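Local coordinates for protein galactan 1,3-beta-galactosidase (Phanerochaete chrysosporium, PDB 7BYS) that probably hydrolyses beta-1,3-galactan from its chain ends, as a family 43 glycoside hydrolase carrying a calcium-bearing carbohydrate-binding module, at residues Pro83-Asn88 / Tyr94-His99; Gln142-Ala147 / Ile191-Gly196; Gln148-Leu153 / Ala169-Val174. All blocks are in the same frame, centred on the assembly; numbering follows the deposited sequence.

Contact 1 of 3, residues Pro83-Asn88 / Tyr94-His99; sequences PKVIFN and YVMWFH
Phe87 holds its ring anti to the backbone N (chi1 -180°), while Tyr94 turns its ring beside its own N (chi1 -63°). These torsions bring the two rings together at a non-hydrogen-bonded pair of an antiparallel beta hairpin. Phe87 CD1 sits over the centre of one face of the Tyr94 ring, 3.4 Å from Tyr94 CZ. The ring planes are 48° apart, so the pair is oblique. Val85 shares this side of the sheet. Its CG1 lies at the edge of the Tyr94 ring, 4.1 Å from Tyr94 CB, and its CG2 packs 3.8 Å from Met96 CB. Without the ring of Tyr94, as with an alanine here, Phe87 CD1 would probably lose the face it rests on, and a gap would open beside Leu25 and Val27.

The backbones are joined by two pairs of hydrogen bonds. Lys84 N to Trp97 O and Trp97 N to Lys84 O are both 2.9 Å. Ile86 N bonds Val95 O at 3.1 Å, and Val95 N bonds Ile86 O at 2.9 Å, nearly straight. Lys84 folds its amine back to Pro83 O and also reaches Ala22 O.

Strand 93-101 goes on to pair with strand 109-115. The face of Val85 and Tyr94 packs on Leu25 of strand 22-27. On the other face, Ile86 and Trp97 meet Ile140 of strand 138-142.

Contact 2 of 3, residues Gln142-Ala147 / Ile191-Gly196; sequences QDDDSA and IVKHNG
A salt-bridge network of Asp143, Asp144 and Lys193 ties two neighbouring sheets of the family 43 catalytic domain, which has the five-bladed beta-propeller fold of that family. Two acids lie on the loop between strands 138-142 and 150-156. The lysine lies on strand 189-194 of the next sheet. The link is made by side chains, as the backbones stay apart: Asp143 CA and Lys193 CA are 8.3 Å from each other.

Lys193 sends its amine across this distance. Its chain starts with CG anti to the carbonyl carbon (chi1 -70°) and bends at chi3 (88°), which brings NZ up to both carboxylates, whose OD1 atoms lie on one side of it. NZ lies 2.9 Å from Asp143 OD1 and 2.9 Å from Asp144 OD1. The Asp143 oxygen is met on its syn lone pair. The Asp144 oxygen is also met on the syn side, but from 30° out of the carboxylate plane. Two acids facing one amine would be expected to keep the lysine charged.

Asp143 is fixed at both oxygens. Its OD1 also accepts the backbone N of Asp144, from above the carboxylate plane, and this bond ties the two acids to each other. Its OD2 is bound by the hydroxyl of Tyr198, on strand 197-204 beside the lysine strand. Phe141 touches the Lys193 side chain as well. Asp144 is exposed. A water gives a hydrogen bond to Asp144 OD2 at 2.8 Å and accepts a weak one from Lys193 NZ at 3.2 Å.

Contact 3 of 3, residues Gln148-Leu153 / Ala169-Val174; sequences QTAYLL and ANYYNV. With NAG (2-acetamido-2-deoxy-beta-D-glucopyranose), chain D.
The hydrogen bonds here centre on the hydroxyl of Tyr171. Its OH donates to the backbone Gln148 O at 2.6 Å, and lies in the plane of that carbonyl. In the Gln148 conformer described, a water joins the same OH to Gln148 OE1, giving to each at 2.9 Å. Gln142 NE2 is a further partner of the hydroxyl. Gln148 CB lies alongside, 3.5 Å from Tyr171 OH.

The contact joins strand 150-156 of a four-stranded antiparallel sheet, a blade of the beta-propeller, to the loop leading into its outermost strand. Strand 150-156 is an inner strand. The loop 168-173 leads from strand 161-167 into strand 174-181, so the contact reaches over the strand between them.

Apolar contacts follow along strand 150-156. Ala150 CB touches the Tyr171 ring obliquely, 3.6 Å from Tyr171 CE1. Further on, Leu152 CD2 meets Val174 CG2 at 4.0 Å, and the two side chains cross at about a right angle.

One link is covalent. Asn173 carries an N-linked sugar, with Asn173 ND2 bonded to NAG C1 at 1.4 Å. The ring oxygen NAG O5 comes within 3.1 Å of Val174 O.

All three contacts lie in the family 43 domain. Contact 1 comes first along the chain, in the sheet from strand 79-88 to strand 123-128. Contact 3, within the chain span that contact 2 brackets, lies in the sheet from strand 138-142 to strand 174-181. The centres of contacts 1 and 3 are about 10 Å apart, those of 2 and 3 about 13 Å, and those of 1 and 2 about 17 Å. Trp97 NE1 to Tyr171 O, Asn88 ND2 to Ala169 O and Gln142 NE2 to Phe87 O are probable hydrogen bonds. They join these two blades and contact 2 joins the second to the next, so three consecutive propeller blades are linked side by side.

Contact 1 of 3, residues Pro83-Asn88 / Tyr94-His99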
loop_
_atom_site.group_PDB
_atom_site.type_symbol
_atom_site.label_atom_id
_atom_site.label_comp_id
_atom_site.label_asym_id
_atom_site.label_seq_id
_atom_site.Cartn_x
_atom_site.Cartn_y
_atom_site.Cartn_z
ATOM N N PRO A 83 -3.022 -8.216 -9.831
ATOM C CA PRO A 83 -2.432 -9.476 -10.289
ATOM C C PRO A 83 -1.780 -10.229 -9.135
ATOM O O PRO A 83 -1.281 -9.639 -8.177
ATOM C CB PRO A 83 -1.377 -9.018 -11.300
ATOM C CG PRO A 83 -0.954 -7.656 -10.779
ATOM C CD PRO A 83 -2.236 -7.046 -10.273
ATOM N N LYS A 84 -1.791 -11.555 -9.242
ATOM C CA LYS A 84 -1.195 -12.450 -8.254
ATOM C C LYS A 84 -0.604 -13.605 -9.052
ATOM O O LYS A 84 -1.192 -14.017 -10.053
ATOM C CB LYS A 84 -2.278 -13.000 -7.289
ATOM C CG LYS A 84 -3.094 -11.925 -6.548
ATOM C CD LYS A 84 -2.296 -11.236 -5.451
ATOM C CE LYS A 84 -3.024 -9.975 -4.986
ATOM N NZ LYS A 84 -2.629 -8.746 -5.778
ATOM N N VAL A 85 0.570 -14.096 -8.657
ATOM C CA VAL A 85 1.240 -15.171 -9.387
ATOM C C VAL A 85 1.720 -16.227 -8.402
ATOM O O VAL A 85 2.353 -15.903 -7.389
ATOM C CB VAL A 85 2.428 -14.660 -10.226
ATOM C CG1 VAL A 85 3.074 -15.823 -10.987
ATOM C CG2 VAL A 85 1.989 -13.583 -11.210
ATOM N N ILE A 86 1.403 -17.487 -8.699
ATOM C CA ILE A 86 1.916 -18.622 -7.942
ATOM C C ILE A 86 2.508 -19.650 -8.901
ATOM O O ILE A 86 2.120 -19.738 -10.071
ATOM C CB ILE A 86 0.853 -19.265 -7.021
ATOM C CG1 ILE A 86 -0.368 -19.715 -7.818
ATOM C CG2 ILE A 86 0.458 -18.310 -5.888
ATOM C CD1 ILE A 86 -1.385 -20.458 -6.966
ATOM N N PHE A 87 3.455 -20.441 -8.398
ATOM C CA PHE A 87 4.122 -21.456 -9.207
ATOM C C PHE A 87 3.455 -22.806 -8.999
ATOM O O PHE A 87 3.276 -23.252 -7.857
ATOM C CB PHE A 87 5.603 -21.550 -8.848
ATOM C CG PHE A 87 6.363 -22.578 -9.649
ATOM C CD1 PHE A 87 6.592 -22.391 -11.007
ATOM C CD2 PHE A 87 6.843 -23.727 -9.042
ATOM C CE1 PHE A 87 7.306 -23.339 -11.745
ATOM C CE2 PHE A 87 7.553 -24.674 -9.775
ATOM C CZ PHE A 87 7.786 -24.471 -11.118
ATOM N N ASN A 88 3.097 -23.446 -10.102
ATOM C CA ASN A 88 2.514 -24.782 -10.090
ATOM C C ASN A 88 3.624 -25.808 -10.315
ATOM O O ASN A 88 4.188 -25.897 -11.415
ATOM C CB ASN A 88 1.443 -24.893 -11.165
ATOM C CG ASN A 88 0.671 -26.188 -11.067
ATOM O OD1 ASN A 88 1.188 -27.247 -11.408
ATOM N ND2 ASN A 88 -0.557 -26.116 -10.581
ATOM N N TYR A 94 4.136 -20.993 -14.087
ATOM C CA TYR A 94 3.680 -19.846 -13.312
ATOM C C TYR A 94 2.289 -19.461 -13.780
ATOM O O TYR A 94 2.030 -19.376 -14.984
ATOM C CB TYR A 94 4.648 -18.672 -13.472
ATOM C CG TYR A 94 6.010 -19.003 -12.921
ATOM C CD1 TYR A 94 6.325 -18.764 -11.593
ATOM C CD2 TYR A 94 6.973 -19.609 -13.724
ATOM C CE1 TYR A 94 7.557 -19.105 -11.078
ATOM C CE2 TYR A 94 8.193 -19.941 -13.224
ATOM C CZ TYR A 94 8.486 -19.690 -11.907
ATOM O OH TYR A 94 9.726 -20.032 -11.425
ATOM N N VAL A 95 1.387 -19.248 -12.828
ATOM C CA VAL A 95 -0.005 -18.961 -13.135
ATOM C C VAL A 95 -0.363 -17.636 -12.494
ATOM O O VAL A 95 -0.246 -17.484 -11.267
ATOM C CB VAL A 95 -0.949 -20.082 -12.673
ATOM C CG1 VAL A 95 -2.344 -19.809 -13.179
ATOM C CG2 VAL A 95 -0.437 -21.448 -13.178
ATOM N N MET A 96 -0.779 -16.681 -13.325
ATOM C CA MET A 96 -1.221 -15.365 -12.893
ATOM C C MET A 96 -2.742 -15.315 -12.884
ATOM O O MET A 96 -3.384 -15.708 -13.864
ATOM C CB MET A 96 -0.683 -14.287 -13.836
ATOM C CG MET A 96 -1.115 -12.874 -13.461
ATOM S SD MET A 96 -0.654 -11.677 -14.744
ATOM C CE MET A 96 1.141 -11.772 -14.699
ATOM N N TRP A 97 -3.318 -14.824 -11.787
ATOM C CA TRP A 97 -4.736 -14.484 -11.728
ATOM C C TRP A 97 -4.880 -12.980 -11.525
ATOM O O TRP A 97 -3.996 -12.319 -10.962
ATOM C CB TRP A 97 -5.449 -15.208 -10.573
ATOM C CG TRP A 97 -5.641 -16.675 -10.804
ATOM C CD1 TRP A 97 -4.668 -17.593 -11.054
ATOM C CD2 TRP A 97 -6.885 -17.387 -10.802
ATOM N NE1 TRP A 97 -5.230 -18.840 -11.226
ATOM C CE2 TRP A 97 -6.588 -18.740 -11.062
ATOM C CE3 TRP A 97 -8.223 -17.012 -10.619
ATOM C CZ2 TRP A 97 -7.585 -19.725 -11.149
ATOM C CZ3 TRP A 97 -9.213 -17.991 -10.699
ATOM C CH2 TRP A 97 -8.885 -19.330 -10.958
ATOM N N PHE A 98 -5.988 -12.430 -12.011
ATOM C CA PHE A 98 -6.244 -11.009 -11.828
ATOM C C PHE A 98 -7.739 -10.750 -11.892
ATOM O O PHE A 98 -8.511 -11.563 -12.402
ATOM C CB PHE A 98 -5.478 -10.150 -12.849
ATOM C CG PHE A 98 -5.701 -10.542 -14.294
ATOM C CD1 PHE A 98 -4.876 -11.475 -14.910
ATOM C CD2 PHE A 98 -6.713 -9.954 -15.033
ATOM C CE1 PHE A 98 -5.055 -11.813 -16.249
ATOM C CE2 PHE A 98 -6.900 -10.294 -16.377
ATOM C CZ PHE A 98 -6.076 -11.226 -16.977
ATOM N N HIS A 99 -8.142 -9.595 -11.367
ATOM C CA HIS A 99 -9.508 -9.119 -11.523
ATOM C C HIS A 99 -9.638 -8.570 -12.939
ATOM O O HIS A 99 -8.890 -7.662 -13.328
ATOM C CB HIS A 99 -9.778 -8.035 -10.479
ATOM C CG HIS A 99 -11.088 -7.318 -10.640
ATOM N ND1 HIS A 99 -11.370 -6.168 -9.935
ATOM C CD2 HIS A 99 -12.192 -7.584 -11.382
ATOM C CE1 HIS A 99 -12.582 -5.744 -10.250
ATOM N NE2 HIS A 99 -13.101 -6.581 -11.130
#

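Contact 2 of 3, residues Gln142-Ala147 / Ile191-Gly196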
loop_
_atom_site.group_PDB
_atom_site.type_symbol
_atom_site.label_atom_id
_atom_site.label_comp_id
_atom_site.label_asym_id
_atom_site.label_seq_id
_atom_site.Cartn_x
_atom_site.Cartn_y
_atom_site.Cartn_z
ATOM N N GLN A 142 -1.593 -19.520 -1.722
ATOM C CA GLN A 142 -1.043 -20.857 -1.918
ATOM C C GLN A 142 -0.609 -21.413 -0.565
ATOM O O GLN A 142 0.278 -20.854 0.088
ATOM C CB GLN A 142 0.147 -20.793 -2.871
ATOM C CG GLN A 142 0.719 -22.151 -3.251
ATOM C CD GLN A 142 1.893 -21.995 -4.198
ATOM O OE1 GLN A 142 2.791 -21.195 -3.943
ATOM N NE2 GLN A 142 1.872 -22.725 -5.307
ATOM N N ASP A 143 -1.224 -22.523 -0.157
ATOM C CA ASP A 143 -0.893 -23.151 1.110
ATOM C C ASP A 143 0.412 -23.931 0.983
ATOM O O ASP A 143 0.935 -24.166 -0.111
ATOM C CB ASP A 143 -2.036 -24.073 1.534
ATOM C CG ASP A 143 -2.174 -24.201 3.044
ATOM O OD1 ASP A 143 -1.289 -23.733 3.791
ATOM O OD2 ASP A 143 -3.204 -24.783 3.471
ATOM N N ASP A 144 0.942 -24.346 2.138
ATOM C CA ASP A 144 2.198 -25.085 2.195
ATOM C C ASP A 144 1.987 -26.549 2.560
ATOM O O ASP A 144 2.892 -27.194 3.106
ATOM C CB ASP A 144 3.214 -24.396 3.116
ATOM C CG ASP A 144 2.754 -24.320 4.563
ATOM O OD1 ASP A 144 1.628 -24.755 4.885
ATOM O OD2 ASP A 144 3.540 -23.816 5.399
ATOM N N ASP A 145 0.805 -27.080 2.277
ATOM C CA ASP A 145 0.598 -28.518 2.317
ATOM C C ASP A 145 1.332 -29.180 1.154
ATOM O O ASP A 145 1.949 -28.523 0.313
ATOM C CB ASP A 145 -0.893 -28.833 2.286
ATOM C CG ASP A 145 -1.576 -28.342 1.019
ATOM O OD1 ASP A 145 -1.150 -27.320 0.436
ATOM O OD2 ASP A 145 -2.565 -28.980 0.608
ATOM N N SER A 146 1.262 -30.515 1.111
ATOM C CA SER A 146 2.040 -31.264 0.127
ATOM C C SER A 146 1.616 -30.932 -1.298
ATOM O O SER A 146 2.457 -30.850 -2.199
ATOM C CB SER A 146 1.927 -32.768 0.396
ATOM O OG SER A 146 0.615 -33.117 0.802
ATOM N N ALA A 147 0.320 -30.719 -1.518
ATOM C CA ALA A 147 -0.178 -30.385 -2.844
ATOM C C ALA A 147 -0.036 -28.907 -3.181
ATOM O O ALA A 147 -0.345 -28.521 -4.313
ATOM C CB ALA A 147 -1.640 -30.813 -2.993
ATOM N N ILE A 191 -4.130 -13.368 2.395
ATOM C CA ILE A 191 -3.935 -14.290 3.511
ATOM C C ILE A 191 -2.452 -14.564 3.696
ATOM O O ILE A 191 -1.714 -14.780 2.727
ATOM C CB ILE A 191 -4.726 -15.612 3.379
ATOM C CG1 ILE A 191 -6.217 -15.354 3.642
ATOM C CG2 ILE A 191 -4.143 -16.708 4.311
ATOM C CD1 ILE A 191 -7.137 -16.540 3.310
ATOM N N VAL A 192 -2.021 -14.542 4.953
ATOM C CA VAL A 192 -0.673 -14.937 5.317
ATOM C C VAL A 192 -0.763 -15.938 6.461
ATOM O O VAL A 192 -1.603 -15.799 7.362
ATOM C CB VAL A 192 0.188 -13.702 5.667
ATOM C CG1 VAL A 192 -0.356 -12.987 6.887
ATOM C CG2 VAL A 192 1.646 -14.104 5.860
ATOM N N LYS A 193 0.079 -16.966 6.410
ATOM C CA LYS A 193 0.122 -17.917 7.504
ATOM C C LYS A 193 1.030 -17.415 8.611
ATOM O O LYS A 193 2.001 -16.684 8.381
ATOM C CB LYS A 193 0.632 -19.270 7.036
ATOM C CG LYS A 193 -0.339 -19.975 6.153
ATOM C CD LYS A 193 0.093 -21.419 5.934
ATOM C CE LYS A 193 -0.449 -22.328 7.024
ATOM N NZ LYS A 193 -0.435 -23.760 6.608
ATOM N N HIS A 194 0.704 -17.822 9.827
ATOM C CA HIS A 194 1.518 -17.495 10.989
ATOM C C HIS A 194 1.328 -18.623 11.985
ATOM O O HIS A 194 0.211 -18.833 12.462
ATOM C CB HIS A 194 1.069 -16.166 11.591
ATOM C CG HIS A 194 1.666 -15.877 12.930
ATOM N ND1 HIS A 194 2.945 -15.389 13.083
ATOM C CD2 HIS A 194 1.156 -16.000 14.178
ATOM C CE1 HIS A 194 3.200 -15.230 14.371
ATOM N NE2 HIS A 194 2.130 -15.593 15.056
ATOM N N ASN A 195 2.413 -19.348 12.268
ATOM C CA ASN A 195 2.411 -20.463 13.218
ATOM C C ASN A 195 1.284 -21.455 12.924
ATOM O O ASN A 195 0.566 -21.902 13.819
ATOM C CB ASN A 195 2.350 -19.961 14.664
ATOM C CG ASN A 195 3.605 -19.223 15.078
ATOM O OD1 ASN A 195 4.685 -19.455 14.531
ATOM N ND2 ASN A 195 3.471 -18.334 16.053
ATOM N N GLY A 196 1.125 -21.792 11.644
ATOM C CA GLY A 196 0.140 -22.762 11.221
ATOM C C GLY A 196 -1.279 -22.248 11.106
ATOM O O GLY A 196 -2.149 -22.986 10.620
HETATM O O HOH W 1 2.451 -23.660 7.948
#

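Contact 3 of 3, residues Gln148-Leu153 / Ala169-Val174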
loop_
_atom_site.group_PDB
_atom_site.type_symbol
_atom_site.label_atom_id
_atom_site.label_comp_id
_atom_site.label_asym_id
_atom_site.label_seq_id
_atom_site.Cartn_x
_atom_site.Cartn_y
_atom_site.Cartn_z
ATOM N N GLN A 148 0.435 -28.080 -2.245
ATOM C CA GLN A 148 0.453 -26.630 -2.433
ATOM C C GLN A 148 -0.909 -26.156 -2.931
ATOM O O GLN A 148 -1.035 -25.511 -3.975
ATOM C CB GLN A 148 1.594 -26.190 -3.347
ATOM C CG GLN A 148 2.978 -26.613 -2.869
ATOM C CD GLN A 148 3.478 -27.854 -3.572
ATOM O OE1 GLN A 148 3.065 -28.153 -4.691
ATOM N NE2 GLN A 148 4.372 -28.587 -2.917
ATOM N N THR A 149 -1.944 -26.523 -2.181
ATOM C CA THR A 149 -3.301 -26.216 -2.585
ATOM C C THR A 149 -3.494 -24.704 -2.598
ATOM O O THR A 149 -3.068 -23.998 -1.676
ATOM C CB THR A 149 -4.277 -26.868 -1.608
ATOM O OG1 THR A 149 -3.969 -28.268 -1.490
ATOM C CG2 THR A 149 -5.694 -26.713 -2.098
ATOM N N ALA A 150 -4.125 -24.207 -3.656
ATOM C CA ALA A 150 -4.306 -22.777 -3.839
ATOM C C ALA A 150 -5.783 -22.408 -3.781
ATOM O O ALA A 150 -6.673 -23.233 -4.046
ATOM C CB ALA A 150 -3.689 -22.323 -5.163
ATOM N N TYR A 151 -6.030 -21.140 -3.434
ATOM C CA TYR A 151 -7.370 -20.631 -3.182
ATOM C C TYR A 151 -7.534 -19.243 -3.778
ATOM O O TYR A 151 -6.624 -18.407 -3.692
ATOM C CB TYR A 151 -7.612 -20.541 -1.667
ATOM C CG TYR A 151 -7.491 -21.867 -0.972
ATOM C CD1 TYR A 151 -6.252 -22.391 -0.632
ATOM C CD2 TYR A 151 -8.629 -22.605 -0.667
ATOM C CE1 TYR A 151 -6.142 -23.621 -0.005
ATOM C CE2 TYR A 151 -8.536 -23.830 -0.028
ATOM C CZ TYR A 151 -7.296 -24.334 0.296
ATOM O OH TYR A 151 -7.215 -25.555 0.939
ATOM N N LEU A 152 -8.690 -19.012 -4.388
ATOM C CA LEU A 152 -9.129 -17.675 -4.765
ATOM C C LEU A 152 -9.855 -17.047 -3.579
ATOM O O LEU A 152 -10.761 -17.655 -2.997
ATOM C CB LEU A 152 -10.069 -17.747 -5.975
ATOM C CG LEU A 152 -10.585 -16.398 -6.470
ATOM C CD1 LEU A 152 -9.448 -15.615 -7.083
ATOM C CD2 LEU A 152 -11.724 -16.579 -7.481
ATOM N N LEU A 153 -9.458 -15.833 -3.221
ATOM C CA LEU A 153 -10.116 -15.025 -2.198
ATOM C C LEU A 153 -10.782 -13.873 -2.935
ATOM O O LEU A 153 -10.110 -13.188 -3.710
ATOM C CB LEU A 153 -9.062 -14.448 -1.246
ATOM C CG LEU A 153 -7.871 -15.339 -0.860
ATOM C CD1 LEU A 153 -6.968 -14.581 0.117
ATOM C CD2 LEU A 153 -8.315 -16.681 -0.263
ATOM N N ALA A 169 -6.036 -28.530 -9.583
ATOM C CA ALA A 169 -4.619 -28.854 -9.470
ATOM C C ALA A 169 -3.758 -28.160 -10.516
ATOM O O ALA A 169 -2.534 -28.169 -10.369
ATOM C CB ALA A 169 -4.416 -30.375 -9.528
ATOM N N ASN A 170 -4.357 -27.599 -11.572
ATOM C CA ASN A 170 -3.618 -26.791 -12.532
ATOM C C ASN A 170 -3.580 -25.323 -12.148
ATOM O O ASN A 170 -2.867 -24.548 -12.797
ATOM C CB ASN A 170 -4.252 -26.904 -13.917
ATOM C CG ASN A 170 -4.147 -28.298 -14.487
ATOM O OD1 ASN A 170 -3.121 -28.966 -14.349
ATOM N ND2 ASN A 170 -5.220 -28.750 -15.123
ATOM N N TYR A 171 -4.333 -24.930 -11.120
ATOM C CA TYR A 171 -4.547 -23.512 -10.801
ATOM C C TYR A 171 -5.254 -22.767 -11.941
ATOM O O TYR A 171 -5.061 -21.560 -12.123
ATOM C CB TYR A 171 -3.253 -22.777 -10.413
ATOM C CG TYR A 171 -2.406 -23.365 -9.301
ATOM C CD1 TYR A 171 -2.935 -24.214 -8.332
ATOM C CD2 TYR A 171 -1.057 -23.023 -9.207
ATOM C CE1 TYR A 171 -2.127 -24.714 -7.298
ATOM C CE2 TYR A 171 -0.250 -23.511 -8.182
ATOM C CZ TYR A 171 -0.785 -24.360 -7.232
ATOM O OH TYR A 171 0.012 -24.834 -6.206
ATOM N N TYR A 172 -6.067 -23.461 -12.738
ATOM C CA TYR A 172 -6.712 -22.847 -13.898
ATOM C C TYR A 172 -8.160 -22.463 -13.643
ATOM O O TYR A 172 -8.714 -21.662 -14.406
ATOM C CB TYR A 172 -6.718 -23.800 -15.102
ATOM C CG TYR A 172 -5.380 -24.064 -15.754
ATOM C CD1 TYR A 172 -4.230 -23.364 -15.391
ATOM C CD2 TYR A 172 -5.278 -25.022 -16.757
ATOM C CE1 TYR A 172 -3.009 -23.625 -16.011
ATOM C CE2 TYR A 172 -4.074 -25.296 -17.373
ATOM C CZ TYR A 172 -2.944 -24.595 -17.007
ATOM O OH TYR A 172 -1.746 -24.885 -17.639
ATOM N N ASN A 173 -8.781 -23.019 -12.609
ATOM C CA ASN A 173 -10.214 -22.878 -12.427
ATOM C C ASN A 173 -10.539 -23.126 -10.961
ATOM O O ASN A 173 -9.775 -23.767 -10.234
ATOM C CB ASN A 173 -10.954 -23.850 -13.357
ATOM C CG ASN A 173 -12.450 -23.679 -13.320
ATOM O OD1 ASN A 173 -12.965 -22.586 -13.073
ATOM N ND2 ASN A 173 -13.164 -24.777 -13.565
ATOM N N VAL A 174 -11.691 -22.615 -10.536
ATOM C CA VAL A 174 -12.180 -22.803 -9.176
ATOM C C VAL A 174 -13.028 -24.069 -9.138
ATOM O O VAL A 174 -13.938 -24.233 -9.961
ATOM C CB VAL A 174 -13.000 -21.582 -8.735
ATOM C CG1 VAL A 174 -13.668 -21.856 -7.413
ATOM C CG2 VAL A 174 -12.123 -20.335 -8.677
HETATM C C1 NAG D . -14.604 -24.799 -13.560
HETATM C C2 NAG D . -15.196 -25.291 -14.878
HETATM C C3 NAG D . -16.685 -25.346 -14.847
HETATM C C4 NAG D . -17.194 -26.100 -13.652
HETATM C C5 NAG D . -16.597 -25.512 -12.370
HETATM C C6 NAG D . -17.115 -26.218 -11.152
HETATM C C7 NAG D . -14.922 -22.962 -16.062
HETATM C C8 NAG D . -14.352 -22.185 -17.253
HETATM N N2 NAG D . -14.698 -24.413 -15.996
HETATM O O3 NAG D . -17.168 -25.987 -16.062
HETATM O O4 NAG D . -18.621 -26.026 -13.606
HETATM O O5 NAG D . -15.131 -25.614 -12.414
HETATM O O6 NAG D . -16.391 -27.403 -10.954
HETATM O O7 NAG D . -15.536 -22.378 -15.224
HETATM O O HOH W 2 2.379 -26.357 -6.862
#